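PDB 3DXL: allergen Aed a 2 from Aedes aegypti, which binds and sequesters host biogenic amines and leukotrienes, including serotonin, noradrenaline and cysteinyl leukotrienes, and so modulates blood feeding by the female mosquito. Local coordinates for residues 11-16 / 53-58; 186-191 / 242-248; 88-92 / 120-124; 224-228 / 253-257. One frame throughout, in Å; residues are numbered along the deposited sequence.

Contact 1. Residues 11-16 / 53-58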
loop_
_atom_site.group_PDB
_atom_site.type_symbol
_atom_site.label_atom_id
_atom_site.label_comp_id
_atom_site.label_asym_id
_atom_site.label_seq_id
_atom_site.Cartn_x
_atom_site.Cartn_y
_atom_site.Cartn_z
ATOM N N PHE A 11 -1.811 3.617 -2.979
ATOM C CA PHE A 11 -1.939 2.271 -2.449
ATOM C C PHE A 11 -3.316 2.064 -1.811
ATOM O O PHE A 11 -3.975 1.058 -2.067
ATOM C CB PHE A 11 -0.840 1.958 -1.440
ATOM C CG PHE A 11 -0.945 0.578 -0.893
ATOM C CD1 PHE A 11 -0.494 -0.510 -1.638
ATOM C CD2 PHE A 11 -1.550 0.347 0.331
ATOM C CE1 PHE A 11 -0.632 -1.810 -1.155
ATOM C CE2 PHE A 11 -1.689 -0.945 0.828
ATOM C CZ PHE A 11 -1.225 -2.026 0.080
ATOM N N ILE A 12 -3.730 3.001 -0.963
ATOM C CA ILE A 12 -5.036 2.912 -0.308
ATOM C C ILE A 12 -6.181 2.844 -1.314
ATOM O O ILE A 12 -7.023 1.948 -1.250
ATOM C CB ILE A 12 -5.252 4.082 0.691
ATOM C CG1 ILE A 12 -4.351 3.893 1.915
ATOM C CG2 ILE A 12 -6.731 4.184 1.096
ATOM C CD1 ILE A 12 -4.264 5.104 2.833
ATOM N N PHE A 13 -6.209 3.782 -2.257
ATOM C CA PHE A 13 -7.329 3.817 -3.183
ATOM C C PHE A 13 -7.391 2.534 -4.013
ATOM O O PHE A 13 -8.449 1.923 -4.168
ATOM C CB PHE A 13 -7.271 5.038 -4.115
ATOM C CG PHE A 13 -7.256 6.384 -3.402
ATOM C CD1 PHE A 13 -8.006 6.609 -2.256
ATOM C CD2 PHE A 13 -6.469 7.419 -3.897
ATOM C CE1 PHE A 13 -7.981 7.857 -1.624
ATOM C CE2 PHE A 13 -6.437 8.664 -3.269
ATOM C CZ PHE A 13 -7.187 8.870 -2.137
ATOM N N THR A 14 -6.246 2.128 -4.561
ATOM C CA THR A 14 -6.231 0.947 -5.420
ATOM C C THR A 14 -6.516 -0.346 -4.664
ATOM O O THR A 14 -7.226 -1.207 -5.191
ATOM C CB THR A 14 -4.938 0.839 -6.260
ATOM O OG1 THR A 14 -3.798 0.801 -5.397
ATOM C CG2 THR A 14 -4.837 2.016 -7.226
ATOM N N ARG A 15 -5.989 -0.484 -3.443
ATOM C CA ARG A 15 -6.298 -1.652 -2.617
ATOM C C ARG A 15 -7.797 -1.720 -2.315
ATOM O O ARG A 15 -8.423 -2.772 -2.435
ATOM C CB ARG A 15 -5.481 -1.663 -1.321
ATOM C CG ARG A 15 -5.892 -2.723 -0.296
ATOM C CD ARG A 15 -5.794 -4.170 -0.812
ATOM N NE ARG A 15 -4.446 -4.535 -1.252
ATOM C CZ ARG A 15 -3.483 -4.955 -0.438
ATOM N NH1 ARG A 15 -3.701 -5.100 0.866
ATOM N NH2 ARG A 15 -2.290 -5.244 -0.942
ATOM N N CYS A 16 -8.377 -0.589 -1.935
ATOM C CA CYS A 16 -9.790 -0.567 -1.604
ATOM C C CYS A 16 -10.661 -0.854 -2.828
ATOM O O CYS A 16 -11.685 -1.535 -2.710
ATOM C CB CYS A 16 -10.139 0.762 -0.952
ATOM S SG CYS A 16 -9.464 0.903 0.719
ATOM N N CYS A 53 -13.693 1.366 3.370
ATOM C CA CYS A 53 -12.299 0.915 3.270
ATOM C C CYS A 53 -11.325 2.089 3.227
ATOM O O CYS A 53 -10.333 2.114 3.958
ATOM C CB CYS A 53 -12.131 0.033 2.029
ATOM S SG CYS A 53 -10.464 -0.613 1.709
ATOM N N VAL A 54 -11.611 3.062 2.368
ATOM C CA VAL A 54 -10.737 4.215 2.234
ATOM C C VAL A 54 -10.703 5.022 3.533
ATOM O O VAL A 54 -9.646 5.446 3.996
ATOM C CB VAL A 54 -11.170 5.111 1.049
ATOM C CG1 VAL A 54 -10.372 6.411 1.011
ATOM C CG2 VAL A 54 -11.036 4.371 -0.275
ATOM N N LEU A 55 -11.874 5.223 4.129
ATOM C CA LEU A 55 -11.963 5.982 5.375
ATOM C C LEU A 55 -11.210 5.314 6.526
ATOM O O LEU A 55 -10.594 5.989 7.351
ATOM C CB LEU A 55 -13.431 6.213 5.746
ATOM C CG LEU A 55 -14.187 7.136 4.785
ATOM C CD1 LEU A 55 -15.690 7.006 4.967
ATOM C CD2 LEU A 55 -13.745 8.597 4.922
ATOM N N VAL A 56 -11.260 3.988 6.578
ATOM C CA VAL A 56 -10.551 3.241 7.614
ATOM C C VAL A 56 -9.037 3.290 7.402
ATOM O O VAL A 56 -8.284 3.556 8.337
ATOM C CB VAL A 56 -11.070 1.795 7.716
ATOM C CG1 VAL A 56 -10.184 0.948 8.621
ATOM C CG2 VAL A 56 -12.502 1.808 8.237
ATOM N N ARG A 57 -8.591 3.066 6.169
ATOM C CA ARG A 57 -7.144 3.076 5.911
ATOM C C ARG A 57 -6.517 4.459 6.107
ATOM O O ARG A 57 -5.360 4.578 6.503
ATOM C CB ARG A 57 -6.814 2.508 4.526
ATOM C CG ARG A 57 -6.911 0.988 4.450
ATOM C CD ARG A 57 -6.293 0.469 3.159
ATOM N NE ARG A 57 -6.121 -0.982 3.188
ATOM C CZ ARG A 57 -4.995 -1.618 3.510
ATOM N NH1 ARG A 57 -3.883 -0.951 3.799
ATOM N NH2 ARG A 57 -4.970 -2.941 3.506
ATOM N N THR A 58 -7.296 5.514 5.872
ATOM C CA THR A 58 -6.772 6.871 6.057
ATOM C C THR A 58 -6.871 7.311 7.503
ATOM O O THR A 58 -6.164 8.224 7.919
ATOM C CB THR A 58 -7.489 7.915 5.195
ATOM O OG1 THR A 58 -8.896 7.873 5.464
ATOM C CG2 THR A 58 -7.219 7.660 3.729
HETATM O O HOH W 1 -5.933 -5.558 2.826
#
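C16 and C53 join helix 6-20 to helix 45-58 through a disulfide of the N-terminal odorant-binding-protein domain, SG to SG 2.1 Å, with a chi3 of -77°. The two helix segments run at 144° to each other. Beside the bridge V54 splits its two methyls: CG2 packs on C16 CB, while CG1 meets the ring edge of F13 at CE1, 3.8 Å away. F13 in turn meets the ring of W37, which binds leukotriene E4.

R57 fits as a knob among F11, I12, R15 and C16. Its CB packs on I12 CG2, 3.8 Å away, and the chain, extended from CG to NE, carries CD to the sulfur of C16 and the guanidinium on to F11 and R15. That group receives CG of R15 over one face and presents NH1 to the F11 ring edge, the ring and guanidinium planes standing 79° apart. R15 folds back through bends at chi2 and chi3, and its own guanidinium, almost perpendicular to that of R57, forms a salt bridge with E210 through NH2. The two guanidinium groups come within 3.6 Å, R15 NH1 to R57 NH2, and a water probably eases the repulsion: it accepts from R15 NH1 at 3.0 Å and, weakly, from R57 NH2.

Contact 2. Residues 186-191 / 242-248. With GOL (glycerol), chain F.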
loop_
_atom_site.group_PDB
_atom_site.type_symbol
_atom_site.label_atom_id
_atom_site.label_comp_id
_atom_site.label_asym_id
_atom_site.label_seq_id
_atom_site.Cartn_x
_atom_site.Cartn_y
_atom_site.Cartn_z
ATOM N N PHE A 186 21.898 -3.798 3.418
ATOM C CA PHE A 186 20.885 -4.743 2.998
ATOM C C PHE A 186 19.688 -4.779 3.955
ATOM O O PHE A 186 18.545 -4.942 3.527
ATOM C CB PHE A 186 21.467 -6.142 2.795
ATOM C CG PHE A 186 20.462 -7.121 2.278
ATOM C CD1 PHE A 186 20.003 -7.036 0.964
ATOM C CD2 PHE A 186 19.939 -8.096 3.116
ATOM C CE1 PHE A 186 19.062 -7.935 0.483
ATOM C CE2 PHE A 186 18.991 -9.001 2.640
ATOM C CZ PHE A 186 18.556 -8.918 1.326
ATOM N N LYS A 187 19.944 -4.614 5.247
ATOM C CA LYS A 187 18.854 -4.541 6.211
ATOM C C LYS A 187 17.950 -3.333 5.970
ATOM O O LYS A 187 16.737 -3.433 6.102
ATOM C CB LYS A 187 19.390 -4.570 7.643
ATOM C CG LYS A 187 20.095 -5.885 7.984
ATOM C CD LYS A 187 20.494 -5.959 9.441
ATOM C CE LYS A 187 21.240 -7.253 9.738
ATOM N NZ LYS A 187 21.707 -7.283 11.148
ATOM N N GLU A 188 18.538 -2.213 5.571
ATOM C CA GLU A 188 17.755 -1.017 5.272
ATOM C C GLU A 188 16.984 -1.181 3.968
ATOM O O GLU A 188 15.819 -0.805 3.873
ATOM C CB GLU A 188 18.657 0.209 5.193
ATOM C CG GLU A 188 17.901 1.514 5.370
ATOM C CD GLU A 188 18.780 2.749 5.252
ATOM O OE1 GLU A 188 20.020 2.636 5.391
ATOM O OE2 GLU A 188 18.215 3.838 5.007
ATOM N N HIS A 189 17.640 -1.726 2.953
ATOM C CA HIS A 189 16.992 -2.021 1.694
ATOM C C HIS A 189 15.789 -2.956 1.896
ATOM O O HIS A 189 14.706 -2.736 1.334
ATOM C CB HIS A 189 18.000 -2.632 0.711
ATOM C CG HIS A 189 17.345 -3.305 -0.449
ATOM N ND1 HIS A 189 16.818 -2.607 -1.516
ATOM C CD2 HIS A 189 17.055 -4.607 -0.669
ATOM C CE1 HIS A 189 16.261 -3.458 -2.361
ATOM N NE2 HIS A 189 16.396 -4.678 -1.871
ATOM N N THR A 190 15.967 -3.979 2.726
ATOM C CA THR A 190 14.916 -4.954 2.954
ATOM C C THR A 190 13.771 -4.317 3.741
ATOM O O THR A 190 12.611 -4.634 3.498
ATOM C CB THR A 190 15.485 -6.198 3.653
ATOM O OG1 THR A 190 16.467 -6.814 2.796
ATOM C CG2 THR A 190 14.416 -7.209 3.935
ATOM N N ASP A 191 14.094 -3.402 4.652
ATOM C CA ASP A 191 13.063 -2.598 5.316
ATOM C C ASP A 191 12.240 -1.797 4.294
ATOM O O ASP A 191 11.005 -1.749 4.374
ATOM C CB ASP A 191 13.698 -1.684 6.373
ATOM C CG ASP A 191 12.668 -1.027 7.270
ATOM O OD1 ASP A 191 11.864 -1.748 7.901
ATOM O OD2 ASP A 191 12.664 0.210 7.327
ATOM N N GLU A 242 15.594 -3.772 12.515
ATOM C CA GLU A 242 15.993 -5.068 11.976
ATOM C C GLU A 242 14.835 -6.026 11.768
ATOM O O GLU A 242 15.034 -7.146 11.278
ATOM C CB GLU A 242 17.034 -5.706 12.881
ATOM C CG GLU A 242 18.382 -5.025 12.791
ATOM C CD GLU A 242 19.476 -5.801 13.487
ATOM O OE1 GLU A 242 19.187 -6.491 14.491
ATOM O OE2 GLU A 242 20.633 -5.704 13.038
ATOM N N LYS A 243 13.628 -5.584 12.117
ATOM C CA LYS A 243 12.481 -6.477 12.065
ATOM C C LYS A 243 12.122 -6.899 10.638
ATOM O O LYS A 243 11.865 -8.083 10.414
ATOM C CB LYS A 243 11.291 -5.907 12.848
ATOM C CG LYS A 243 11.542 -5.899 14.362
ATOM C CD LYS A 243 10.488 -5.134 15.143
ATOM C CE LYS A 243 9.263 -5.976 15.383
ATOM N NZ LYS A 243 8.149 -5.179 15.952
ATOM N N SER A 244 12.133 -5.960 9.684
ATOM C CA SER A 244 11.862 -6.299 8.275
ATOM C C SER A 244 12.817 -7.380 7.778
ATOM O O SER A 244 12.400 -8.403 7.230
ATOM C CB SER A 244 11.988 -5.073 7.370
ATOM O OG SER A 244 10.891 -4.193 7.544
ATOM N N TRP A 245 14.107 -7.142 7.991
ATOM C CA TRP A 245 15.135 -8.089 7.573
ATOM C C TRP A 245 14.967 -9.441 8.274
ATOM O O TRP A 245 15.085 -10.493 7.640
ATOM C CB TRP A 245 16.509 -7.487 7.846
ATOM C CG TRP A 245 17.658 -8.417 7.561
ATOM C CD1 TRP A 245 18.252 -8.645 6.349
ATOM C CD2 TRP A 245 18.357 -9.231 8.514
ATOM N NE1 TRP A 245 19.284 -9.554 6.493
ATOM C CE2 TRP A 245 19.360 -9.938 7.805
ATOM C CE3 TRP A 245 18.230 -9.445 9.893
ATOM C CZ2 TRP A 245 20.247 -10.825 8.435
ATOM C CZ3 TRP A 245 19.102 -10.340 10.516
ATOM C CH2 TRP A 245 20.099 -11.014 9.785
ATOM N N HIS A 246 14.679 -9.412 9.572
ATOM C CA HIS A 246 14.441 -10.643 10.311
ATOM C C HIS A 246 13.367 -11.513 9.670
ATOM O O HIS A 246 13.558 -12.719 9.492
ATOM C CB HIS A 246 14.060 -10.350 11.760
ATOM C CG HIS A 246 13.570 -11.553 12.502
ATOM N ND1 HIS A 246 14.420 -12.516 13.004
ATOM C CD2 HIS A 246 12.315 -11.949 12.825
ATOM C CE1 HIS A 246 13.709 -13.452 13.608
ATOM N NE2 HIS A 246 12.429 -13.135 13.509
ATOM N N TYR A 247 12.221 -10.911 9.346
ATOM C CA TYR A 247 11.140 -11.693 8.780
ATOM C C TYR A 247 11.453 -12.167 7.370
ATOM O O TYR A 247 11.125 -13.303 7.012
ATOM C CB TYR A 247 9.817 -10.925 8.850
ATOM C CG TYR A 247 9.215 -10.969 10.236
ATOM C CD1 TYR A 247 8.612 -12.127 10.712
ATOM C CD2 TYR A 247 9.274 -9.863 11.077
ATOM C CE1 TYR A 247 8.070 -12.181 11.982
ATOM C CE2 TYR A 247 8.723 -9.909 12.361
ATOM C CZ TYR A 247 8.132 -11.070 12.796
ATOM O OH TYR A 247 7.584 -11.129 14.052
ATOM N N TYR A 248 12.092 -11.303 6.585
ATOM C CA TYR A 248 12.524 -11.705 5.248
ATOM C C TYR A 248 13.452 -12.931 5.301
ATOM O O TYR A 248 13.196 -13.942 4.641
ATOM C CB TYR A 248 13.200 -10.530 4.539
ATOM C CG TYR A 248 13.765 -10.878 3.185
ATOM C CD1 TYR A 248 12.928 -11.082 2.091
ATOM C CD2 TYR A 248 15.146 -11.040 3.001
ATOM C CE1 TYR A 248 13.449 -11.419 0.834
ATOM C CE2 TYR A 248 15.673 -11.373 1.753
ATOM C CZ TYR A 248 14.821 -11.560 0.681
ATOM O OH TYR A 248 15.321 -11.889 -0.558
HETATM C C1 GOL F . 15.004 -9.290 -2.676
HETATM O O1 GOL F . 14.142 -10.395 -2.532
HETATM C C2 GOL F . 14.320 -8.011 -2.206
HETATM O O2 GOL F . 14.966 -6.894 -2.782
HETATM C C3 GOL F . 14.383 -7.932 -0.686
HETATM O O3 GOL F . 15.727 -7.852 -0.265
HETATM O O HOH W 2 15.227 -4.446 8.328
HETATM O O HOH W 3 12.152 -3.121 10.227
#
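K187 crosses one face of the W245 indole where segments 186-191 and 243-248 of helices 184-196 and 243-253 cross at 85°, in the C-terminal odorant-binding-protein domain whose pocket takes biogenic amines. The tight part centres on this indole. The K187 chain, extended beyond CG, carries CE over the centre of the six-membered ring in a CH-pi contact and NZ onward in a cation-pi contact, 4.3 Å from the centroid of that W245 ring. F186 and W245 meet rim to rim with planes 87° apart, F186 CD2 lying 3.7 Å from W245 CD1. F186 CZ also touches Y248 CE2, which lies at the edge of the F186 ring. T190 points at the other helix: CG2, anti to its backbone N, presses on Y248 CB at 3.6 Å, while OG1 turns back to F186 O. That carbonyl is gripped twice, T190 N and T190 OG1 arriving from opposite faces of its plane.

On the looser side polar groups and water take over. K187 NZ ends in a salt bridge to E242 OE2, 2.7 Å, met from above the carboxylate plane. One water links K187 O to W245 N; another lies 2.7 Å from D191 OD1 and accepts from S244 N. D191 OD1 also takes the hydroxyl of S244 on its anti side, and D191 OD2 pairs with K195.

Toward the pocket, a glycerol probably left from crystallisation places C3 over the Y248 ring. H189, which binds noradrenaline, shares a hydrogen bond of 2.8 Å between NE2 and glycerol O2, and glycerol O1 donates to Y248 OH at 2.7 Å.

Contact 3. Residues 88-92 / 120-124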
loop_
_atom_site.group_PDB
_atom_site.type_symbol
_atom_site.label_atom_id
_atom_site.label_comp_id
_atom_site.label_asym_id
_atom_site.label_seq_id
_atom_site.Cartn_x
_atom_site.Cartn_y
_atom_site.Cartn_z
ATOM N N LYS A 88 -10.502 26.434 4.289
ATOM C CA LYS A 88 -11.177 25.303 3.656
ATOM C C LYS A 88 -10.826 23.983 4.345
ATOM O O LYS A 88 -11.694 23.148 4.571
ATOM C CB LYS A 88 -10.869 25.273 2.153
ATOM C CG LYS A 88 -11.482 26.469 1.410
ATOM C CD LYS A 88 -11.252 26.443 -0.089
ATOM C CE LYS A 88 -12.194 27.407 -0.820
ATOM N NZ LYS A 88 -12.303 28.743 -0.166
ATOM N N VAL A 89 -9.559 23.819 4.714
ATOM C CA VAL A 89 -9.130 22.632 5.457
ATOM C C VAL A 89 -9.845 22.578 6.806
ATOM O O VAL A 89 -10.347 21.530 7.219
ATOM C CB VAL A 89 -7.603 22.609 5.654
ATOM C CG1 VAL A 89 -7.186 21.475 6.596
ATOM C CG2 VAL A 89 -6.912 22.482 4.312
ATOM N N GLU A 90 -9.909 23.726 7.479
ATOM C CA GLU A 90 -10.605 23.811 8.756
ATOM C C GLU A 90 -12.103 23.504 8.633
ATOM O O GLU A 90 -12.657 22.803 9.485
ATOM C CB GLU A 90 -10.341 25.161 9.445
ATOM C CG GLU A 90 -8.918 25.219 10.012
ATOM C CD GLU A 90 -8.476 26.579 10.519
ATOM O OE1 GLU A 90 -9.124 27.603 10.211
ATOM O OE2 GLU A 90 -7.440 26.608 11.219
ATOM N N ALA A 91 -12.737 23.989 7.562
ATOM C CA ALA A 91 -14.160 23.705 7.321
ATOM C C ALA A 91 -14.390 22.198 7.127
ATOM O O ALA A 91 -15.354 21.642 7.647
ATOM C CB ALA A 91 -14.673 24.494 6.124
ATOM N N TYR A 92 -13.475 21.541 6.412
ATOM C CA TYR A 92 -13.547 20.104 6.168
ATOM C C TYR A 92 -13.335 19.336 7.473
ATOM O O TYR A 92 -14.116 18.440 7.816
ATOM C CB TYR A 92 -12.520 19.732 5.091
ATOM C CG TYR A 92 -12.293 18.257 4.813
ATOM C CD1 TYR A 92 -13.339 17.340 4.835
ATOM C CD2 TYR A 92 -11.017 17.794 4.488
ATOM C CE1 TYR A 92 -13.112 15.994 4.559
ATOM C CE2 TYR A 92 -10.781 16.451 4.212
ATOM C CZ TYR A 92 -11.825 15.561 4.249
ATOM O OH TYR A 92 -11.577 14.232 3.965
ATOM N N HIS A 120 -17.106 18.844 0.570
ATOM C CA HIS A 120 -15.682 19.156 0.685
ATOM C C HIS A 120 -14.855 18.371 -0.313
ATOM O O HIS A 120 -13.695 18.059 -0.045
ATOM C CB HIS A 120 -15.210 18.930 2.120
ATOM C CG HIS A 120 -15.974 19.753 3.110
ATOM N ND1 HIS A 120 -15.627 21.050 3.424
ATOM C CD2 HIS A 120 -17.094 19.478 3.820
ATOM C CE1 HIS A 120 -16.509 21.542 4.279
ATOM N NE2 HIS A 120 -17.409 20.610 4.535
ATOM N N LYS A 121 -15.437 18.096 -1.479
ATOM C CA LYS A 121 -14.788 17.240 -2.469
ATOM C C LYS A 121 -13.424 17.762 -2.881
ATOM O O LYS A 121 -12.438 17.037 -2.777
ATOM C CB LYS A 121 -15.675 17.031 -3.698
ATOM C CG LYS A 121 -15.123 15.962 -4.646
ATOM C CD LYS A 121 -16.121 15.549 -5.714
ATOM C CE LYS A 121 -17.104 14.520 -5.189
ATOM N NZ LYS A 121 -17.626 13.661 -6.288
ATOM N N ASP A 122 -13.348 19.007 -3.340
ATOM C CA ASP A 122 -12.078 19.571 -3.783
ATOM C C ASP A 122 -11.057 19.689 -2.661
ATOM O O ASP A 122 -9.876 19.434 -2.870
ATOM C CB ASP A 122 -12.296 20.926 -4.455
ATOM C CG ASP A 122 -12.755 20.791 -5.886
ATOM O OD1 ASP A 122 -12.294 19.865 -6.590
ATOM O OD2 ASP A 122 -13.566 21.631 -6.320
ATOM N N THR A 123 -11.506 20.073 -1.471
ATOM C CA THR A 123 -10.616 20.202 -0.336
ATOM C C THR A 123 -9.962 18.853 -0.037
ATOM O O THR A 123 -8.730 18.751 0.098
ATOM C CB THR A 123 -11.385 20.694 0.902
ATOM O OG1 THR A 123 -12.032 21.935 0.592
ATOM C CG2 THR A 123 -10.454 20.883 2.091
ATOM N N SER A 124 -10.790 17.820 0.057
ATOM C CA SER A 124 -10.303 16.483 0.411
ATOM C C SER A 124 -9.472 15.845 -0.703
ATOM O O SER A 124 -8.428 15.244 -0.436
ATOM C CB SER A 124 -11.473 15.591 0.826
ATOM O OG SER A 124 -12.332 15.331 -0.254
HETATM O O HOH W 4 -13.575 22.655 2.614
#
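The N-terminus of helix 121-127 packs on helix 86-97 in the N-terminal, lipid-binding half of the protein, with H120 at the N-cap position and Y92 as its chief partner. H120 lays its imidazole against the backbone of the other helix: Y92 CA sits over one face, 3.8 Å from the H120 ring centroid and 20° off the normal, a CH-pi contact. The two aromatic rings are tilted by 27° but slid apart, so they barely overlap; instead H120 CB approaches Y92 CD1 at 3.7 Å. CE1 of H120 rests near A91 O and A91 CB.

The phenol of Y92 continues along the helix start, where S124 CB lies 3.4 Å from Y92 OH. T123 slides past Y92 in the opposite sense. Its chi1 of -57° sets OG1 beside the backbone N and CG2 anti to it; CG2 fits between K88 O and Y92 CB, and OG1 faces a bridging water. This water donates to K88 O at 2.8 Å and also bonds H120 ND1, in the plane of the imidazole, and T123 OG1, so that one water bridges K88, H120 and T123.

Beyond the contact, V89 and Y92 pack on helix 71-79, and Y92 OH bonds Y113 OH of helix 106-119. S124 touches W37, which binds leukotriene E4, so this junction of helices 86-97 and 121-127 lies close to that site.

Contact 4. Residues 224-228 / 253-257. Unlike the reference sequence in segment 224-228: E227 (reference Lys).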
loop_
_atom_site.group_PDB
_atom_site.type_symbol
_atom_site.label_atom_id
_atom_site.label_comp_id
_atom_site.label_asym_id
_atom_site.label_seq_id
_atom_site.Cartn_x
_atom_site.Cartn_y
_atom_site.Cartn_z
ATOM N N ALA A 224 0.545 -23.387 6.845
ATOM C CA ALA A 224 1.960 -23.597 7.111
ATOM C C ALA A 224 2.677 -22.253 7.278
ATOM O O ALA A 224 3.505 -22.099 8.159
ATOM C CB ALA A 224 2.599 -24.446 6.018
ATOM N N LEU A 225 2.322 -21.276 6.445
ATOM C CA LEU A 225 2.887 -19.936 6.550
ATOM C C LEU A 225 2.643 -19.322 7.925
ATOM O O LEU A 225 3.540 -18.762 8.535
ATOM C CB LEU A 225 2.293 -19.031 5.475
ATOM C CG LEU A 225 2.559 -17.529 5.628
ATOM C CD1 LEU A 225 4.036 -17.179 5.446
ATOM C CD2 LEU A 225 1.706 -16.732 4.658
ATOM N N GLU A 226 1.414 -19.443 8.415
ATOM C CA GLU A 226 1.076 -18.869 9.706
ATOM C C GLU A 226 1.913 -19.482 10.822
ATOM O O GLU A 226 2.402 -18.774 11.698
ATOM C CB GLU A 226 -0.411 -19.036 10.011
ATOM C CG GLU A 226 -1.307 -17.994 9.351
ATOM C CD GLU A 226 -2.611 -17.750 10.121
ATOM O OE1 GLU A 226 -3.183 -18.713 10.667
ATOM O OE2 GLU A 226 -3.065 -16.589 10.179
ATOM N N GLU A 227 2.097 -20.802 10.773
ATOM C CA GLU A 227 2.928 -21.493 11.754
ATOM C C GLU A 227 4.379 -21.016 11.692
ATOM O O GLU A 227 4.995 -20.724 12.714
ATOM C CB GLU A 227 2.844 -23.005 11.542
ATOM C CG GLU A 227 1.482 -23.584 11.889
ATOM C CD GLU A 227 1.273 -25.007 11.401
ATOM O OE1 GLU A 227 2.049 -25.493 10.546
ATOM O OE2 GLU A 227 0.306 -25.634 11.874
ATOM N N VAL A 228 4.913 -20.903 10.479
ATOM C CA VAL A 228 6.259 -20.365 10.306
ATOM C C VAL A 228 6.367 -18.942 10.859
ATOM O O VAL A 228 7.302 -18.611 11.569
ATOM C CB VAL A 228 6.696 -20.399 8.825
ATOM C CG1 VAL A 228 7.899 -19.486 8.585
ATOM C CG2 VAL A 228 7.014 -21.834 8.387
ATOM N N GLU A 253 14.455 -18.753 4.600
ATOM C CA GLU A 253 15.158 -19.925 5.117
ATOM C C GLU A 253 14.222 -20.987 5.692
ATOM O O GLU A 253 14.684 -22.038 6.141
ATOM C CB GLU A 253 16.189 -19.461 6.142
ATOM C CG GLU A 253 17.283 -18.594 5.495
ATOM C CD GLU A 253 18.242 -17.925 6.474
ATOM O OE1 GLU A 253 18.151 -18.169 7.696
ATOM O OE2 GLU A 253 19.093 -17.137 6.008
ATOM N N SER A 254 12.913 -20.733 5.636
ATOM C CA SER A 254 11.903 -21.585 6.286
ATOM C C SER A 254 11.380 -22.719 5.402
ATOM O O SER A 254 11.679 -22.796 4.221
ATOM C CB SER A 254 10.710 -20.728 6.711
ATOM O OG SER A 254 9.891 -20.455 5.588
ATOM N N SER A 255 10.547 -23.579 5.991
ATOM C CA SER A 255 9.890 -24.658 5.258
ATOM C C SER A 255 8.835 -24.182 4.248
ATOM O O SER A 255 8.310 -24.990 3.489
ATOM C CB SER A 255 9.242 -25.637 6.237
ATOM O OG SER A 255 8.255 -24.970 7.009
ATOM N N VAL A 256 8.525 -22.882 4.228
ATOM C CA VAL A 256 7.618 -22.351 3.202
ATOM C C VAL A 256 8.381 -21.499 2.184
ATOM O O VAL A 256 7.771 -20.739 1.437
ATOM C CB VAL A 256 6.380 -21.585 3.793
ATOM C CG1 VAL A 256 5.561 -22.501 4.681
ATOM C CG2 VAL A 256 6.801 -20.325 4.556
ATOM N N LYS A 257 9.708 -21.643 2.135
ATOM C CA LYS A 257 10.518 -20.754 1.305
ATOM C C LYS A 257 10.120 -20.735 -0.162
ATOM O O LYS A 257 10.119 -19.670 -0.781
ATOM C CB LYS A 257 12.014 -21.047 1.467
ATOM C CG LYS A 257 12.484 -22.421 0.990
ATOM C CD LYS A 257 13.998 -22.605 1.147
ATOM C CE LYS A 257 14.426 -22.847 2.581
ATOM N NZ LYS A 257 13.982 -24.180 3.065
#
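V228 and V256 meet tip to tip where helix 223-234 packs on the turn between helices 243-253 and 257-271, and apolar contact makes up most of the junction. V256 CG1 lies 4.0 Å from V228 CG2 and also reaches A224 CB, at 3.8 Å, and the backbone N of L225. The first torsion of V256, -60°, sets CG1 anti to the carbonyl carbon, and this methyl touches A224 and V228, residues one turn apart on the facing helix. L225 CD1 adds a looser contact with V256 CG2, while its side chain also packs on V211, K212 and F215 of helix 208-217.

Mixed contacts flank this patch. V228 divides its methyls between two serines: CG1 touches S254 CB at 3.6 Å, and CG2 approaches S255 OG at the exposed margin.

Hydrogen bonds act within the turn. Residues S254 to K257 form a type I beta turn, closed by K257 N to S254 O at 3.1 Å. K257 NZ curls back to the same carbonyl at 2.9 Å, from the opposite face of its plane. S254 OG accepts from V256 N at an N-H...O angle of 154°, an ST turn, and also bonds L251 O of the preceding helix.

The turn is thus held by its own hydrogen bonds, which probably help to place V256 at the N-cap of helix 257-271, whereas the hold on helix 223-234 is mainly methyl packing, with two serines at its edge, away from the ligand-binding residues.

Contacts 1 and 3 belong to the N-terminal half, contacts 2 and 4 to the C-terminal half; contacts 3 and 4 are the farthest apart, with centres about 47 Å from each other. Contact 1 is the most central, about 9 Å from the middle of the chain, and alone carries a covalent link. Contacts 2, 3 and 4 lie about 18, 24 and 23 Å from that centre, all partly buried, and contacts 3 and 4 include exposed residues. Contact 2 combines aromatic packing with ion pairing beside the amine site, whereas contact 3 rests on a backbone CH-pi contact, side-chain packing and a shared water near the lipid site. Contact 4 is the smallest and chiefly aliphatic. Segments of contacts 2 and 4 alternate along the chain.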